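Local coordinates for rhamnonate dehydratase (Gibberella zeae PH-1, PDB 3FXG), which probably dehydrates L-rhamnonate to its 2-keto-3-deoxy derivative by the magnesium-assisted chemistry of the enolase superfamily, at residues 150-155 against 383-388. Residues are numbered along the deposited sequence; the frame is centred on the assembly and turned at random.
Sequences EPVYRL and PGFGLT
The carbonyl oxygen Gly384 O takes one hydrogen bond, from Val152 N at 3.0 Å, and a weaker CA-H...O contact from Pro151 CA at 3.5 Å. The amide on the other side of this glycine answers, Gly384 N reaching Glu150 O at 3.0 Å. Gly384 thus sits between the polar groups of Glu150 and Val152, a single parallel beta bridge pairing Pro151 with Gly384. Its positive phi (61°) suits the second position of a type II' turn, closed by Gly386 N on Pro383 O at 3.0 Å.

The bridge ties together two connections between the domains of the enolase fold. Residues 150-155 lead from helix 128-148 of the capping domain into the first barrel strand, 163-169; residues 383-388 follow strand 374-376, which lies antiparallel to 163-169, and lead through helix 391-394 to strand 397-399, at the edge of the capping domain's sheet.

Beyond the bridge, Val152 lays CG2 over the centre of the Phe385 ring, 3.7 Å from the centroid and only 6° off the normal, a CH-pi contact. The chi1 of 170° puts CG1 anti to the backbone N and turns CG2 to the ring; CG1 rests near the rim, 3.8 Å from Phe385 CE1. Tyr330 and His333 meet this ring edge-to-face, while Phe385 N bonds to Asp142 of helix 128-148. Glu150 turns its carboxylate to the second subunit, where OE1 makes salt bridges with Arg148 and Arg107 of that chain.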
loop_
_atom_site.group_PDB
_atom_site.type_symbol
_atom_site.label_atom_id
_atom_site.label_comp_id
_atom_site.label_asym_id
_atom_site.label_seq_id
_atom_site.Cartn_x
_atom_site.Cartn_y
_atom_site.Cartn_z
ATOM N N GLU A 150 -50.587 -1.870 2.964
ATOM C CA GLU A 150 -49.666 -2.295 1.912
ATOM C C GLU A 150 -48.621 -3.265 2.461
ATOM O O GLU A 150 -48.293 -3.228 3.646
ATOM C CB GLU A 150 -48.941 -1.082 1.305
ATOM C CG GLU A 150 -49.824 -0.132 0.503
ATOM C CD GLU A 150 -49.028 0.970 -0.199
ATOM O OE1 GLU A 150 -48.166 0.643 -1.047
ATOM O OE2 GLU A 150 -49.265 2.166 0.094
ATOM N N PRO A 151 -48.098 -4.161 1.606
ATOM C CA PRO A 151 -47.080 -5.110 2.066
ATOM C C PRO A 151 -45.815 -4.289 2.281
ATOM O O PRO A 151 -45.631 -3.268 1.623
ATOM C CB PRO A 151 -46.926 -6.069 0.883
ATOM C CG PRO A 151 -48.222 -5.910 0.109
ATOM C CD PRO A 151 -48.487 -4.438 0.213
ATOM N N VAL A 152 -44.946 -4.716 3.188
ATOM C CA VAL A 152 -43.714 -3.966 3.440
ATOM C C VAL A 152 -42.859 -3.791 2.187
ATOM O O VAL A 152 -42.292 -2.720 1.962
ATOM C CB VAL A 152 -42.858 -4.639 4.544
ATOM C CG1 VAL A 152 -41.474 -3.995 4.616
ATOM C CG2 VAL A 152 -43.556 -4.500 5.888
ATOM N N TYR A 153 -42.771 -4.828 1.358
ATOM C CA TYR A 153 -41.943 -4.728 0.161
ATOM C C TYR A 153 -42.373 -3.594 -0.773
ATOM O O TYR A 153 -41.543 -3.011 -1.468
ATOM C CB TYR A 153 -41.894 -6.080 -0.577
ATOM C CG TYR A 153 -43.058 -6.408 -1.495
ATOM C CD1 TYR A 153 -43.025 -6.052 -2.845
ATOM C CD2 TYR A 153 -44.160 -7.129 -1.031
ATOM C CE1 TYR A 153 -44.054 -6.415 -3.717
ATOM C CE2 TYR A 153 -45.203 -7.497 -1.897
ATOM C CZ TYR A 153 -45.136 -7.138 -3.239
ATOM O OH TYR A 153 -46.131 -7.520 -4.111
ATOM N N ARG A 154 -43.661 -3.265 -0.773
ATOM C CA ARG A 154 -44.164 -2.183 -1.623
ATOM C C ARG A 154 -43.809 -0.807 -1.059
ATOM O O ARG A 154 -44.031 0.215 -1.713
ATOM C CB ARG A 154 -45.687 -2.280 -1.771
ATOM C CG ARG A 154 -46.169 -3.474 -2.568
ATOM C CD ARG A 154 -45.710 -3.403 -4.017
ATOM N NE ARG A 154 -46.328 -4.454 -4.820
ATOM C CZ ARG A 154 -45.951 -4.778 -6.053
ATOM N NH1 ARG A 154 -44.950 -4.131 -6.640
ATOM N NH2 ARG A 154 -46.566 -5.761 -6.694
ATOM N N LEU A 155 -43.262 -0.789 0.153
ATOM C CA LEU A 155 -42.879 0.457 0.814
ATOM C C LEU A 155 -41.371 0.709 0.778
ATOM O O LEU A 155 -40.915 1.799 1.115
ATOM C CB LEU A 155 -43.326 0.436 2.281
ATOM C CG LEU A 155 -44.819 0.269 2.578
ATOM C CD1 LEU A 155 -45.047 0.311 4.090
ATOM C CD2 LEU A 155 -45.594 1.380 1.891
ATOM N N PRO A 383 -51.039 -7.037 4.345
ATOM C CA PRO A 383 -50.589 -5.856 5.090
ATOM C C PRO A 383 -49.340 -6.106 5.940
ATOM O O PRO A 383 -49.227 -7.137 6.600
ATOM C CB PRO A 383 -51.808 -5.505 5.939
ATOM C CG PRO A 383 -52.952 -5.954 5.073
ATOM C CD PRO A 383 -52.470 -7.294 4.589
ATOM N N GLY A 384 -48.409 -5.155 5.918
ATOM C CA GLY A 384 -47.188 -5.295 6.696
ATOM C C GLY A 384 -46.374 -6.502 6.273
ATOM O O GLY A 384 -46.140 -6.705 5.082
ATOM N N PHE A 385 -45.933 -7.300 7.244
ATOM C CA PHE A 385 -45.155 -8.494 6.942
ATOM C C PHE A 385 -46.067 -9.700 6.727
ATOM O O PHE A 385 -45.598 -10.824 6.555
ATOM C CB PHE A 385 -44.133 -8.769 8.055
ATOM C CG PHE A 385 -42.914 -7.880 7.984
ATOM C CD1 PHE A 385 -42.061 -7.937 6.883
ATOM C CD2 PHE A 385 -42.633 -6.972 8.999
ATOM C CE1 PHE A 385 -40.948 -7.104 6.794
ATOM C CE2 PHE A 385 -41.518 -6.130 8.921
ATOM C CZ PHE A 385 -40.677 -6.196 7.818
ATOM N N GLY A 386 -47.372 -9.444 6.735
ATOM C CA GLY A 386 -48.363 -10.481 6.486
ATOM C C GLY A 386 -48.468 -11.667 7.424
ATOM O O GLY A 386 -49.032 -12.698 7.052
ATOM N N LEU A 387 -47.948 -11.535 8.638
ATOM C CA LEU A 387 -48.008 -12.628 9.600
ATOM C C LEU A 387 -49.123 -12.399 10.611
ATOM O O LEU A 387 -49.218 -11.333 11.213
ATOM C CB LEU A 387 -46.667 -12.771 10.322
ATOM C CG LEU A 387 -45.493 -13.194 9.437
ATOM C CD1 LEU A 387 -44.191 -13.055 10.209
ATOM C CD2 LEU A 387 -45.692 -14.625 8.970
ATOM N N THR A 388 -49.967 -13.410 10.789
ATOM C CA THR A 388 -51.077 -13.316 11.723
ATOM C C THR A 388 -50.839 -14.248 12.903
ATOM O O THR A 388 -50.652 -15.454 12.732
ATOM C CB THR A 388 -52.400 -13.693 11.040
ATOM O OG1 THR A 388 -52.330 -15.048 10.588
ATOM C CG2 THR A 388 -52.647 -12.801 9.844
#